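Local coordinates for protein aminotransferase, class I and II (Erwinia tasmaniensis, PDB 5Z0Q) that binds pyridoxal-5'-phosphate and belongs to the class I and II aminotransferases, forming a two-chain assembly of the aspartate-aminotransferase-like fold, at residues L25-Y30 with D42-A47; I104-R109 with N264-G269; L210-G215 with A302-L307. One frame throughout, in Å; residues are numbered along the deposited sequence.

From the N terminus, interaction 1 comes first, joining 25-30 to 42-47 and closing a short loop round strand 36-38 of the five-stranded sheet; it is complete before the others begin. Interactions 2 and 3 then cross: 104-109 opens, 210-215 follows, 264-269 closes interaction 2, and 302-307 closes interaction 3. Interaction 2 pairs two helices beside one edge of the eight-stranded sheet, whereas interaction 3 ties a loop following strand 200-204 to helix 290-313. The centres of interactions 2 and 3 are about 35 Å apart, on opposite sides of the chain's centre. Interactions 1 and 2 also touch the second subunit.

Interaction 1 of 3, residues L25-Y30 with D42-A47; sequences LKWKKY and DTDFRA
Asp42 is the first residue of its segment to meet Lys26, and it does so twice. Its backbone O accepts a hydrogen bond from Lys26 NZ at 3.1 Å, the ammonium lying near the extension of the carbonyl bond (C=O...N angle 161°), and the same O also receives Asn366 ND2. The carboxylate of Asp42 turns to the shaft of the lysine instead: OD1 lies 3.3 Å from Lys26 CD, while its distance of 4.3 Å from Lys26 NZ is too long for a salt bridge. Extended throughout, with CG anti to the backbone N (chi1 -173°), Lys26 reaches past that carboxylate. Both segments are loops flanking strand 36-38, an outer strand of the five-stranded sheet of this class I and II aminotransferase, and the Asp42 side chain is about 8 Å from the bound pyridoxal-5'-phosphate. Lys26 and Trp27 also rest on Pro37 of that strand, and Asp42 packs on Gly65 of the second subunit. Asp44 comes next and collects two donors on OD1. Trp27 NE1 gives a straight bond of 3.0 Å to Asp44 OD1, running in the indole plane but reaching the oxygen from above the carboxylate plane. Lys26 NZ adds a weak bond of 3.5 Å to Asp44 OD1, part of a salt bridge that probably favours the ionised carboxylate.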
ATOM      1  N   LEU A  25      -3.521   5.268 -16.155  1.00 26.30           N
ATOM      2  CA  LEU A  25      -2.571   4.469 -16.919  1.00 24.93           C
ATOM      3  C   LEU A  25      -3.185   3.975 -18.220  1.00 22.67           C
ATOM      4  O   LEU A  25      -2.461   3.713 -19.188  1.00 28.64           O
ATOM      5  CB  LEU A  25      -2.081   3.291 -16.068  1.00 25.30           C
ATOM      6  CG  LEU A  25      -1.083   2.313 -16.693  1.00 24.28           C
ATOM      7  CD1 LEU A  25       0.139   3.051 -17.210  1.00 22.60           C
ATOM      8  CD2 LEU A  25      -0.682   1.250 -15.680  1.00 16.56           C
ATOM      9  N   LYS A  26      -4.513   3.853 -18.265  1.00 27.41           N
ATOM     10  CA  LYS A  26      -5.182   3.348 -19.459  1.00 23.65           C
ATOM     11  C   LYS A  26      -4.992   4.291 -20.641  1.00 24.17           C
ATOM     12  O   LYS A  26      -4.593   3.867 -21.730  1.00 29.18           O
ATOM     13  CB  LYS A  26      -6.670   3.140 -19.169  1.00 26.13           C
ATOM     14  CG  LYS A  26      -7.433   2.460 -20.294  1.00 29.75           C
ATOM     15  CD  LYS A  26      -8.883   2.217 -19.912  1.00 25.12           C
ATOM     16  CE  LYS A  26      -9.593   1.370 -20.957  1.00 26.71           C
ATOM     17  NZ  LYS A  26     -11.013   1.103 -20.595  1.00 34.02           N
ATOM     18  N   TRP A  27      -5.268   5.580 -20.442  1.00 25.68           N
ATOM     19  CA  TRP A  27      -5.267   6.552 -21.526  1.00 26.81           C
ATOM     20  C   TRP A  27      -3.928   7.262 -21.697  1.00 32.77           C
ATOM     21  O   TRP A  27      -3.883   8.328 -22.320  1.00 42.93           O
ATOM     22  CB  TRP A  27      -6.381   7.577 -21.308  1.00 28.36           C
ATOM     23  CG  TRP A  27      -7.747   7.012 -21.522  1.00 26.16           C
ATOM     24  CD1 TRP A  27      -8.492   6.305 -20.626  1.00 28.35           C
ATOM     25  CD2 TRP A  27      -8.531   7.102 -22.715  1.00 22.75           C
ATOM     26  NE1 TRP A  27      -9.694   5.948 -21.187  1.00 29.97           N
ATOM     27  CE2 TRP A  27      -9.742   6.426 -22.470  1.00 29.61           C
ATOM     28  CE3 TRP A  27      -8.327   7.688 -23.968  1.00 23.92           C
ATOM     29  CZ2 TRP A  27     -10.745   6.321 -23.432  1.00 33.64           C
ATOM     30  CZ3 TRP A  27      -9.323   7.583 -24.920  1.00 24.81           C
ATOM     31  CH2 TRP A  27     -10.517   6.905 -24.647  1.00 29.32           C
ATOM     32  N   LYS A  28      -2.840   6.700 -21.168  1.00 26.50           N
ATOM     33  CA  LYS A  28      -1.521   7.289 -21.338  1.00 31.24           C
ATOM     34  C   LYS A  28      -0.502   6.358 -21.980  1.00 40.49           C
ATOM     35  O   LYS A  28       0.567   6.832 -22.381  1.00 31.69           O
ATOM     36  CB  LYS A  28      -0.972   7.784 -19.991  1.00 29.89           C
ATOM     37  CG  LYS A  28      -1.375   9.214 -19.668  1.00 46.50           C
ATOM     38  CD  LYS A  28      -0.740   9.699 -18.377  1.00 48.16           C
ATOM     39  CE  LYS A  28      -0.887  11.203 -18.229  1.00 49.43           C
ATOM     40  NZ  LYS A  28      -0.385  11.687 -16.912  1.00 52.31           N
ATOM     41  N   LYS A  29      -0.793   5.060 -22.093  1.00 36.84           N
ATOM     42  CA  LYS A  29       0.113   4.166 -22.807  1.00 32.19           C
ATOM     43  C   LYS A  29       0.209   4.555 -24.277  1.00 32.77           C
ATOM     44  O   LYS A  29       1.306   4.651 -24.837  1.00 41.32           O
ATOM     45  CB  LYS A  29      -0.350   2.717 -22.660  1.00 35.34           C
ATOM     46  CG  LYS A  29       0.512   1.717 -23.414  1.00 30.86           C
ATOM     47  CD  LYS A  29       0.063   0.290 -23.159  1.00 28.35           C
ATOM     48  CE  LYS A  29       0.955  -0.704 -23.883  1.00 28.81           C
ATOM     49  NZ  LYS A  29       0.590  -2.111 -23.559  1.00 37.04           N
ATOM     50  N   TYR A  30      -0.933   4.781 -24.914  1.00 35.45           N
ATOM     51  CA  TYR A  30      -0.994   5.315 -26.276  1.00 38.19           C
ATOM     52  C   TYR A  30      -1.326   6.803 -26.251  1.00 39.75           C
ATOM     53  O   TYR A  30      -2.272   7.260 -26.893  1.00 43.30           O
ATOM     54  CB  TYR A  30      -2.015   4.537 -27.098  1.00 35.36           C
ATOM     55  CG  TYR A  30      -1.861   3.033 -27.010  1.00 37.39           C
ATOM     56  CD1 TYR A  30      -0.870   2.373 -27.726  1.00 39.13           C
ATOM     57  CD2 TYR A  30      -2.711   2.272 -26.217  1.00 33.15           C
ATOM     58  CE1 TYR A  30      -0.728   1.000 -27.651  1.00 32.99           C
ATOM     59  CE2 TYR A  30      -2.576   0.900 -26.136  1.00 32.50           C
ATOM     60  CZ  TYR A  30      -1.583   0.269 -26.856  1.00 35.43           C
ATOM     61  OH  TYR A  30      -1.445  -1.099 -26.780  1.00 37.11           O
ATOM     62  N   ASP A  42      -9.837  -1.724 -16.228  1.00 26.99           N
ATOM     63  CA  ASP A  42     -10.606  -0.729 -15.499  1.00 26.35           C
ATOM     64  C   ASP A  42     -11.557  -0.054 -16.476  1.00 34.80           C
ATOM     65  O   ASP A  42     -11.291   0.011 -17.679  1.00 33.36           O
ATOM     66  CB  ASP A  42      -9.707   0.306 -14.802  1.00 28.73           C
ATOM     67  CG  ASP A  42      -8.998   1.230 -15.777  1.00 33.23           C
ATOM     68  OD1 ASP A  42      -8.762   0.822 -16.933  1.00 47.92           O
ATOM     69  OD2 ASP A  42      -8.666   2.368 -15.381  1.00 27.26           O
ATOM     70  N   THR A  43     -12.675   0.430 -15.953  1.00 29.40           N
ATOM     71  CA  THR A  43     -13.677   1.061 -16.795  1.00 32.24           C
ATOM     72  C   THR A  43     -13.466   2.570 -16.840  1.00 30.15           C
ATOM     73  O   THR A  43     -12.778   3.155 -16.000  1.00 27.50           O
ATOM     74  CB  THR A  43     -15.087   0.738 -16.294  1.00 33.99           C
ATOM     75  OG1 THR A  43     -15.250   1.228 -14.957  1.00 32.04           O
ATOM     76  CG2 THR A  43     -15.325  -0.766 -16.309  1.00 26.60           C
ATOM     77  N   ASP A  44     -14.063   3.198 -17.853  1.00 30.06           N
ATOM     78  CA  ASP A  44     -14.032   4.645 -18.008  1.00 33.69           C
ATOM     79  C   ASP A  44     -15.209   5.328 -17.321  1.00 29.73           C
ATOM     80  O   ASP A  44     -15.522   6.480 -17.643  1.00 33.25           O
ATOM     81  CB  ASP A  44     -14.004   5.014 -19.493  1.00 27.03           C
ATOM     82  CG  ASP A  44     -12.787   4.460 -20.209  1.00 31.02           C
ATOM     83  OD1 ASP A  44     -11.715   4.359 -19.575  1.00 31.10           O
ATOM     84  OD2 ASP A  44     -12.901   4.125 -21.407  1.00 28.78           O
ATOM     85  N   PHE A  45     -15.858   4.647 -16.381  1.00 26.30           N
ATOM     86  CA  PHE A  45     -17.076   5.147 -15.761  1.00 26.26           C
ATOM     87  C   PHE A  45     -16.758   5.943 -14.503  1.00 27.13           C
ATOM     88  O   PHE A  45     -15.931   5.533 -13.682  1.00 30.40           O
ATOM     89  CB  PHE A  45     -18.017   3.990 -15.418  1.00 27.88           C
ATOM     90  CG  PHE A  45     -18.384   3.136 -16.598  1.00 31.15           C
ATOM     91  CD1 PHE A  45     -18.535   3.695 -17.857  1.00 32.93           C
ATOM     92  CD2 PHE A  45     -18.572   1.773 -16.451  1.00 29.72           C
ATOM     93  CE1 PHE A  45     -18.871   2.910 -18.944  1.00 32.72           C
ATOM     94  CE2 PHE A  45     -18.908   0.982 -17.534  1.00 28.56           C
ATOM     95  CZ  PHE A  45     -19.058   1.551 -18.782  1.00 24.99           C
ATOM     96  N   ARG A  46     -17.421   7.087 -14.363  1.00 25.16           N
ATOM     97  CA  ARG A  46     -17.329   7.870 -13.139  1.00 28.18           C
ATOM     98  C   ARG A  46     -17.885   7.073 -11.964  1.00 26.47           C
ATOM     99  O   ARG A  46     -18.876   6.350 -12.098  1.00 25.35           O
ATOM    100  CB  ARG A  46     -18.091   9.186 -13.316  1.00 30.56           C
ATOM    101  CG  ARG A  46     -18.323   9.992 -12.050  1.00 33.29           C
ATOM    102  CD  ARG A  46     -19.192  11.204 -12.358  1.00 34.98           C
ATOM    103  NE  ARG A  46     -19.737  11.833 -11.158  1.00 38.39           N
ATOM    104  CZ  ARG A  46     -19.202  12.891 -10.558  1.00 38.16           C
ATOM    105  NH1 ARG A  46     -18.099  13.445 -11.042  1.00 35.35           N
ATOM    106  NH2 ARG A  46     -19.771  13.395  -9.471  1.00 46.87           N
ATOM    107  N   ALA A  47     -17.229   7.196 -10.811  1.00 27.33           N
ATOM    108  CA  ALA A  47     -17.644   6.448  -9.634  1.00 23.40           C
ATOM    109  C   ALA A  47     -19.038   6.879  -9.185  1.00 24.80           C
ATOM    110  O   ALA A  47     -19.521   7.966  -9.514  1.00 32.59           O
ATOM    111  CB  ALA A  47     -16.641   6.636  -8.496  1.00 18.79           C
TER

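Interaction 2 of 3, residues I104-R109 with N264-G269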
ATOM      1  N   ILE A 104      -2.158 -12.096  -3.427  1.00 27.17           N
ATOM      2  CA  ILE A 104      -1.692 -13.274  -4.150  1.00 22.96           C
ATOM      3  C   ILE A 104      -0.240 -13.574  -3.801  1.00 25.93           C
ATOM      4  O   ILE A 104       0.139 -14.734  -3.597  1.00 23.58           O
ATOM      5  CB  ILE A 104      -1.884 -13.074  -5.664  1.00 17.98           C
ATOM      6  CG1 ILE A 104      -3.369 -12.921  -5.998  1.00 22.43           C
ATOM      7  CG2 ILE A 104      -1.270 -14.228  -6.441  1.00 21.93           C
ATOM      8  CD1 ILE A 104      -3.638 -12.573  -7.445  1.00 29.60           C
ATOM      9  N   ASN A 105       0.594 -12.536  -3.717  1.00 23.84           N
ATOM     10  CA  ASN A 105       2.010 -12.743  -3.431  1.00 21.77           C
ATOM     11  C   ASN A 105       2.220 -13.244  -2.007  1.00 26.63           C
ATOM     12  O   ASN A 105       2.967 -14.203  -1.785  1.00 23.79           O
ATOM     13  CB  ASN A 105       2.788 -11.451  -3.675  1.00 16.86           C
ATOM     14  CG  ASN A 105       3.024 -11.186  -5.150  1.00 20.81           C
ATOM     15  OD1 ASN A 105       4.102 -11.457  -5.676  1.00 27.34           O
ATOM     16  ND2 ASN A 105       2.009 -10.659  -5.826  1.00 22.80           N
ATOM     17  N   ILE A 106       1.564 -12.611  -1.029  1.00 26.07           N
ATOM     18  CA  ILE A 106       1.708 -13.039   0.361  1.00 21.80           C
ATOM     19  C   ILE A 106       1.303 -14.498   0.516  1.00 23.05           C
ATOM     20  O   ILE A 106       1.968 -15.272   1.216  1.00 27.72           O
ATOM     21  CB  ILE A 106       0.888 -12.130   1.295  1.00 23.37           C
ATOM     22  CG1 ILE A 106       1.366 -10.683   1.203  1.00 23.73           C
ATOM     23  CG2 ILE A 106       0.986 -12.616   2.733  1.00 21.52           C
ATOM     24  CD1 ILE A 106       0.406  -9.700   1.831  1.00 22.01           C
ATOM     25  N   ALA A 107       0.212 -14.898  -0.141  1.00 22.18           N
ATOM     26  CA  ALA A 107      -0.255 -16.277  -0.037  1.00 21.16           C
ATOM     27  C   ALA A 107       0.799 -17.261  -0.531  1.00 22.03           C
ATOM     28  O   ALA A 107       1.005 -18.318   0.078  1.00 22.79           O
ATOM     29  CB  ALA A 107      -1.557 -16.448  -0.817  1.00 18.80           C
ATOM     30  N   VAL A 108       1.486 -16.929  -1.625  1.00 24.33           N
ATOM     31  CA  VAL A 108       2.498 -17.832  -2.165  1.00 23.81           C
ATOM     32  C   VAL A 108       3.722 -17.875  -1.254  1.00 27.68           C
ATOM     33  O   VAL A 108       4.299 -18.943  -1.018  1.00 24.96           O
ATOM     34  CB  VAL A 108       2.868 -17.418  -3.600  1.00 24.55           C
ATOM     35  CG1 VAL A 108       3.989 -18.292  -4.139  1.00 25.59           C
ATOM     36  CG2 VAL A 108       1.648 -17.502  -4.505  1.00 20.22           C
ATOM     37  N   ARG A 109       4.132 -16.719  -0.722  1.00 25.69           N
ATOM     38  CA  ARG A 109       5.307 -16.685   0.144  1.00 24.07           C
ATOM     39  C   ARG A 109       5.042 -17.360   1.485  1.00 32.81           C
ATOM     40  O   ARG A 109       5.976 -17.868   2.114  1.00 35.05           O
ATOM     41  CB  ARG A 109       5.758 -15.241   0.371  1.00 27.24           C
ATOM     42  CG  ARG A 109       5.902 -14.405  -0.889  1.00 25.93           C
ATOM     43  CD  ARG A 109       7.328 -14.368  -1.403  1.00 33.20           C
ATOM     44  NE  ARG A 109       7.425 -13.591  -2.637  1.00 43.72           N
ATOM     45  CZ  ARG A 109       7.638 -12.279  -2.683  1.00 33.45           C
ATOM     46  NH1 ARG A 109       7.785 -11.586  -1.562  1.00 26.61           N
ATOM     47  NH2 ARG A 109       7.708 -11.660  -3.853  1.00 36.65           N
ATOM     48  N   ASN A 264      -0.528 -13.266   8.129  1.00 23.50           N
ATOM     49  CA  ASN A 264      -0.226 -11.969   8.726  1.00 23.40           C
ATOM     50  C   ASN A 264       1.259 -11.816   9.031  1.00 30.62           C
ATOM     51  O   ASN A 264       1.797 -10.706   8.934  1.00 26.70           O
ATOM     52  CB  ASN A 264      -1.053 -11.774   9.997  1.00 15.00           C
ATOM     53  CG  ASN A 264      -2.536 -11.644   9.712  1.00 21.78           C
ATOM     54  OD1 ASN A 264      -2.936 -11.091   8.687  1.00 29.79           O
ATOM     55  ND2 ASN A 264      -3.361 -12.153  10.619  1.00 21.24           N
ATOM     56  N   ARG A 265       1.934 -12.905   9.402  1.00 34.19           N
ATOM     57  CA  ARG A 265       3.366 -12.829   9.675  1.00 35.05           C
ATOM     58  C   ARG A 265       4.151 -12.518   8.406  1.00 32.57           C
ATOM     59  O   ARG A 265       5.144 -11.781   8.446  1.00 29.84           O
ATOM     60  CB  ARG A 265       3.846 -14.135  10.309  1.00 26.11           C
ATOM     61  CG  ARG A 265       5.322 -14.156  10.667  1.00 33.99           C
ATOM     62  CD  ARG A 265       5.644 -15.248  11.685  1.00 41.31           C
ATOM     63  NE  ARG A 265       5.375 -16.593  11.182  1.00 46.34           N
ATOM     64  CZ  ARG A 265       4.297 -17.309  11.492  1.00 41.71           C
ATOM     65  NH1 ARG A 265       3.377 -16.812  12.308  1.00 39.20           N
ATOM     66  NH2 ARG A 265       4.140 -18.525  10.986  1.00 36.78           N
ATOM     67  N   MET A 266       3.717 -13.064   7.266  1.00 29.28           N
ATOM     68  CA  MET A 266       4.363 -12.752   5.997  1.00 25.44           C
ATOM     69  C   MET A 266       4.038 -11.336   5.539  1.00 29.46           C
ATOM     70  O   MET A 266       4.834 -10.715   4.823  1.00 29.87           O
ATOM     71  CB  MET A 266       3.939 -13.770   4.938  1.00 27.84           C
ATOM     72  CG  MET A 266       4.570 -13.576   3.568  1.00 31.75           C
ATOM     73  SD  MET A 266       6.362 -13.768   3.587  1.00 38.23           S
ATOM     74  CE  MET A 266       6.512 -15.420   4.263  1.00 23.41           C
ATOM     75  N   ARG A 267       2.886 -10.806   5.950  1.00 31.84           N
ATOM     76  CA  ARG A 267       2.453  -9.484   5.511  1.00 28.89           C
ATOM     77  C   ARG A 267       3.070  -8.366   6.344  1.00 29.96           C
ATOM     78  O   ARG A 267       3.325  -7.278   5.815  1.00 26.72           O
ATOM     79  CB  ARG A 267       0.923  -9.406   5.567  1.00 22.68           C
ATOM     80  CG  ARG A 267       0.312  -8.098   5.073  1.00 23.98           C
ATOM     81  CD  ARG A 267       0.062  -7.111   6.205  1.00 16.44           C
ATOM     82  NE  ARG A 267      -0.631  -5.917   5.735  1.00 16.52           N
ATOM     83  CZ  ARG A 267      -1.948  -5.754   5.786  1.00 17.65           C
ATOM     84  NH1 ARG A 267      -2.498  -4.638   5.332  1.00 20.11           N
ATOM     85  NH2 ARG A 267      -2.715  -6.710   6.294  1.00 14.98           N
ATOM     86  N   LYS A 268       3.325  -8.620   7.626  1.00 37.81           N
ATOM     87  CA  LYS A 268       3.664  -7.557   8.567  1.00 32.71           C
ATOM     88  C   LYS A 268       4.944  -6.837   8.159  1.00 37.48           C
ATOM     89  O   LYS A 268       5.943  -7.467   7.799  1.00 42.52           O
ATOM     90  CB  LYS A 268       3.809  -8.143   9.971  1.00 25.52           C
ATOM     91  CG  LYS A 268       4.063  -7.120  11.062  1.00 35.32           C
ATOM     92  CD  LYS A 268       3.867  -7.745  12.434  1.00 42.81           C
ATOM     93  CE  LYS A 268       4.666  -9.033  12.571  1.00 50.29           C
ATOM     94  NZ  LYS A 268       4.331  -9.771  13.820  1.00 43.20           N
ATOM     95  N   GLY A 269       4.902  -5.505   8.208  1.00 33.78           N
ATOM     96  CA  GLY A 269       6.051  -4.684   7.885  1.00 26.98           C
ATOM     97  C   GLY A 269       6.278  -4.506   6.398  1.00 31.05           C
ATOM     98  O   GLY A 269       6.584  -3.404   5.933  1.00 27.56           O
TER
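The flat groups of Arg109 and Arg267 lie away from this contact, where only the roots of the two arginines are used, so that no guanidinium face or edge carries it. The guanidinium of Arg267 is instead directed to backbone oxygens: NH1 bonds to Phe96 O and Pro272 O, and NE to Val271 O. What remains for the contact is its aliphatic start, where Arg267 CG sits 3.6 Å from Ile106 CD1.

Ile106 spreads its two branches over neighbouring residues of the facing helix. CD1 takes Arg267, while CG2 lies 3.8 Å from Met266 CG, the two side chains running antiparallel alongside one another. In Met266 a chi1 of -179° swings CG away from the backbone N, and the chain then bends at both following torsions, a double bend that brings SD to 3.6 Å from Arg109 CB and CE up to Arg109 O.

The backbones are close at this point, Ile106 CA and Met266 CA being 6.2 Å apart. Helix 101-111, which starts at Val101 of the pyridoxal-5'-phosphate pocket, is thereby packed against the end of helix 257-267, with Leu97 of edge strand 94-97 also touching Ile106. Met270 of the second subunit packs on Ile106, Arg109 and Met266, carrying the apolar patch into the subunit interface. With no hydrogen bond joining the two segments, their attachment depends on dispersion and fit between methyl, methylene and thioether groups, and the charged end of Arg267 finds its partners outside it.

Interaction 3 of 3, residues L210-G215 with A302-L307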
ATOM      1  N   LEU A 210     -19.721  -8.886 -10.853  1.00 23.61           N
ATOM      2  CA  LEU A 210     -19.986  -8.608 -12.261  1.00 28.67           C
ATOM      3  C   LEU A 210     -20.550  -9.819 -13.000  1.00 28.22           C
ATOM      4  O   LEU A 210     -20.270 -10.015 -14.185  1.00 31.37           O
ATOM      5  CB  LEU A 210     -18.716  -8.107 -12.948  1.00 29.40           C
ATOM      6  CG  LEU A 210     -18.156  -6.787 -12.418  1.00 27.27           C
ATOM      7  CD1 LEU A 210     -16.881  -6.404 -13.153  1.00 21.99           C
ATOM      8  CD2 LEU A 210     -19.198  -5.682 -12.531  1.00 23.91           C
ATOM      9  N   VAL A 211     -21.351 -10.634 -12.320  1.00 25.22           N
ATOM     10  CA  VAL A 211     -21.985 -11.786 -12.954  1.00 26.13           C
ATOM     11  C   VAL A 211     -23.173 -11.298 -13.773  1.00 30.40           C
ATOM     12  O   VAL A 211     -24.082 -10.648 -13.246  1.00 33.28           O
ATOM     13  CB  VAL A 211     -22.421 -12.821 -11.909  1.00 23.70           C
ATOM     14  CG1 VAL A 211     -23.124 -13.990 -12.581  1.00 24.47           C
ATOM     15  CG2 VAL A 211     -21.219 -13.301 -11.108  1.00 20.54           C
ATOM     16  N   LEU A 212     -23.170 -11.613 -15.070  1.00 27.18           N
ATOM     17  CA  LEU A 212     -24.228 -11.176 -15.971  1.00 28.38           C
ATOM     18  C   LEU A 212     -25.238 -12.266 -16.299  1.00 32.26           C
ATOM     19  O   LEU A 212     -26.365 -11.943 -16.690  1.00 37.33           O
ATOM     20  CB  LEU A 212     -23.634 -10.661 -17.287  1.00 28.87           C
ATOM     21  CG  LEU A 212     -22.528  -9.610 -17.235  1.00 34.87           C
ATOM     22  CD1 LEU A 212     -22.084  -9.271 -18.648  1.00 29.67           C
ATOM     23  CD2 LEU A 212     -22.990  -8.364 -16.498  1.00 31.45           C
ATOM     24  N   GLU A 213     -24.865 -13.531 -16.160  1.00 32.32           N
ATOM     25  CA  GLU A 213     -25.742 -14.613 -16.586  1.00 32.67           C
ATOM     26  C   GLU A 213     -26.910 -14.754 -15.616  1.00 36.58           C
ATOM     27  O   GLU A 213     -26.693 -14.848 -14.402  1.00 34.18           O
ATOM     28  CB  GLU A 213     -24.957 -15.922 -16.674  1.00 34.46           C
ATOM     29  CG  GLU A 213     -25.437 -16.860 -17.771  1.00 44.92           C
ATOM     30  CD  GLU A 213     -25.170 -16.317 -19.167  1.00 51.70           C
ATOM     31  OE1 GLU A 213     -24.326 -15.407 -19.306  1.00 39.63           O
ATOM     32  OE2 GLU A 213     -25.804 -16.803 -20.128  1.00 60.98           O
ATOM     33  N   PRO A 214     -28.150 -14.766 -16.102  1.00 35.23           N
ATOM     34  CA  PRO A 214     -29.296 -14.875 -15.196  1.00 32.60           C
ATOM     35  C   PRO A 214     -29.389 -16.264 -14.582  1.00 26.13           C
ATOM     36  O   PRO A 214     -28.898 -17.253 -15.130  1.00 31.76           O
ATOM     37  CB  PRO A 214     -30.495 -14.592 -16.107  1.00 35.89           C
ATOM     38  CG  PRO A 214     -30.028 -15.002 -17.465  1.00 33.36           C
ATOM     39  CD  PRO A 214     -28.562 -14.673 -17.514  1.00 25.44           C
ATOM     40  N   GLY A 215     -30.012 -16.319 -13.404  1.00 29.77           N
ATOM     41  CA  GLY A 215     -30.294 -17.579 -12.741  1.00 26.71           C
ATOM     42  C   GLY A 215     -29.053 -18.247 -12.178  1.00 28.39           C
ATOM     43  O   GLY A 215     -29.135 -19.317 -11.568  1.00 33.03           O
ATOM     44  N   ALA A 302     -25.268  -5.152 -22.519  1.00 27.94           N
ATOM     45  CA  ALA A 302     -25.554  -4.642 -23.855  1.00 32.12           C
ATOM     46  C   ALA A 302     -24.271  -4.432 -24.648  1.00 27.18           C
ATOM     47  O   ALA A 302     -24.217  -4.729 -25.847  1.00 27.07           O
ATOM     48  CB  ALA A 302     -26.353  -3.343 -23.762  1.00 32.42           C
ATOM     49  N   ASN A 303     -23.224  -3.921 -23.992  1.00 26.89           N
ATOM     50  CA  ASN A 303     -21.929  -3.793 -24.653  1.00 25.82           C
ATOM     51  C   ASN A 303     -21.334  -5.160 -24.966  1.00 28.41           C
ATOM     52  O   ASN A 303     -20.717  -5.348 -26.021  1.00 29.33           O
ATOM     53  CB  ASN A 303     -20.970  -2.980 -23.782  1.00 27.81           C
ATOM     54  CG  ASN A 303     -21.239  -1.490 -23.845  1.00 27.16           C
ATOM     55  OD1 ASN A 303     -22.300  -1.055 -24.292  1.00 35.05           O
ATOM     56  ND2 ASN A 303     -20.274  -0.696 -23.397  1.00 26.16           N
ATOM     57  N   ARG A 304     -21.512  -6.125 -24.062  1.00 29.43           N
ATOM     58  CA  ARG A 304     -20.966  -7.460 -24.278  1.00 31.77           C
ATOM     59  C   ARG A 304     -21.640  -8.147 -25.460  1.00 35.13           C
ATOM     60  O   ARG A 304     -20.969  -8.752 -26.305  1.00 35.05           O
ATOM     61  CB  ARG A 304     -21.123  -8.301 -23.013  1.00 30.96           C
ATOM     62  CG  ARG A 304     -20.598  -9.716 -23.146  1.00 27.44           C
ATOM     63  CD  ARG A 304     -21.228 -10.630 -22.110  1.00 31.28           C
ATOM     64  NE  ARG A 304     -22.654 -10.829 -22.353  1.00 32.77           N
ATOM     65  CZ  ARG A 304     -23.430 -11.636 -21.636  1.00 24.40           C
ATOM     66  NH1 ARG A 304     -22.921 -12.325 -20.624  1.00 20.91           N
ATOM     67  NH2 ARG A 304     -24.716 -11.755 -21.932  1.00 27.98           N
ATOM     68  N   ASP A 305     -22.973  -8.069 -25.530  1.00 33.42           N
ATOM     69  CA  ASP A 305     -23.698  -8.731 -26.611  1.00 34.74           C
ATOM     70  C   ASP A 305     -23.340  -8.145 -27.970  1.00 34.05           C
ATOM     71  O   ASP A 305     -23.322  -8.868 -28.972  1.00 33.34           O
ATOM     72  CB  ASP A 305     -25.204  -8.634 -26.368  1.00 31.10           C
ATOM     73  CG  ASP A 305     -25.647  -9.403 -25.138  1.00 30.83           C
ATOM     74  OD1 ASP A 305     -24.786 -10.024 -24.480  1.00 29.02           O
ATOM     75  OD2 ASP A 305     -26.856  -9.386 -24.829  1.00 40.86           O
ATOM     76  N   MET A 306     -23.050  -6.845 -28.025  1.00 32.55           N
ATOM     77  CA  MET A 306     -22.659  -6.233 -29.291  1.00 34.11           C
ATOM     78  C   MET A 306     -21.278  -6.706 -29.726  1.00 37.61           C
ATOM     79  O   MET A 306     -21.072  -7.044 -30.897  1.00 37.44           O
ATOM     80  CB  MET A 306     -22.692  -4.710 -29.167  1.00 33.13           C
ATOM     81  CG  MET A 306     -22.557  -3.976 -30.488  1.00 47.85           C
ATOM     82  SD  MET A 306     -22.440  -2.196 -30.246  1.00 75.56           S
ATOM     83  CE  MET A 306     -23.739  -1.955 -29.041  1.00 39.35           C
ATOM     84  N   LEU A 307     -20.320  -6.735 -28.795  1.00 37.54           N
ATOM     85  CA  LEU A 307     -18.981  -7.212 -29.123  1.00 33.68           C
ATOM     86  C   LEU A 307     -18.998  -8.685 -29.510  1.00 32.48           C
ATOM     87  O   LEU A 307     -18.297  -9.097 -30.441  1.00 28.16           O
ATOM     88  CB  LEU A 307     -18.042  -6.980 -27.940  1.00 31.78           C
ATOM     89  CG  LEU A 307     -16.639  -7.588 -28.027  1.00 28.45           C
ATOM     90  CD1 LEU A 307     -15.805  -6.893 -29.088  1.00 28.27           C
ATOM     91  CD2 LEU A 307     -15.946  -7.528 -26.676  1.00 24.04           C
TER
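Leu212 and Arg304 reach toward each other from opposite sides, and the leucine ends over one face of the guanidinium. Leu212 CD1 is the touching branch, 3.7 Å from Arg304 NH1 and 3.8 Å from Arg304 CD, so a methyl group covers both the charged head and the last methylene before it. The arginine chain is bent only at chi3 (68°), a kink that swings the head round to meet both the loop and its own sequence neighbour.

Glu213 arrives across this direction, at about a right angle to the arginine side chain. Its OE1 stands at the guanidinium edge, near the plane, but the 3.6 Å from Glu213 OE1 to Arg304 NH1 makes a long salt bridge without a hydrogen bond, and the carboxylate is turned 42° from the guanidinium. The hydrogen bond of NH1 goes instead to Pro322 O.

Asp305 is gripped more firmly. Arg304 holds it side-on, with NE and NH2 both donating to the single oxygen OD1; Arg304 NE and Asp305 OD1 are 3.1 Å apart, and the NH2 bond uses the syn lone pair. Both bonds lie within 5° of the guanidinium plane, which should fix the rotation of the head and keep its face turned to Leu212. The close pair with Asp305 probably offsets the charge of the buried arginine, with a weaker contribution from Glu213.

Glu213, Arg304 and Asp305 thus form a salt-bridge network covered on one guanidinium face by the methyl of Leu212. It fastens the loop after strand 200-204, a strand ending at Asp204 of the pyridoxal-5'-phosphate pocket, to helix 290-313, probably the counterpart of the long interdomain helix of fold-type I pyridoxal-phosphate enzymes.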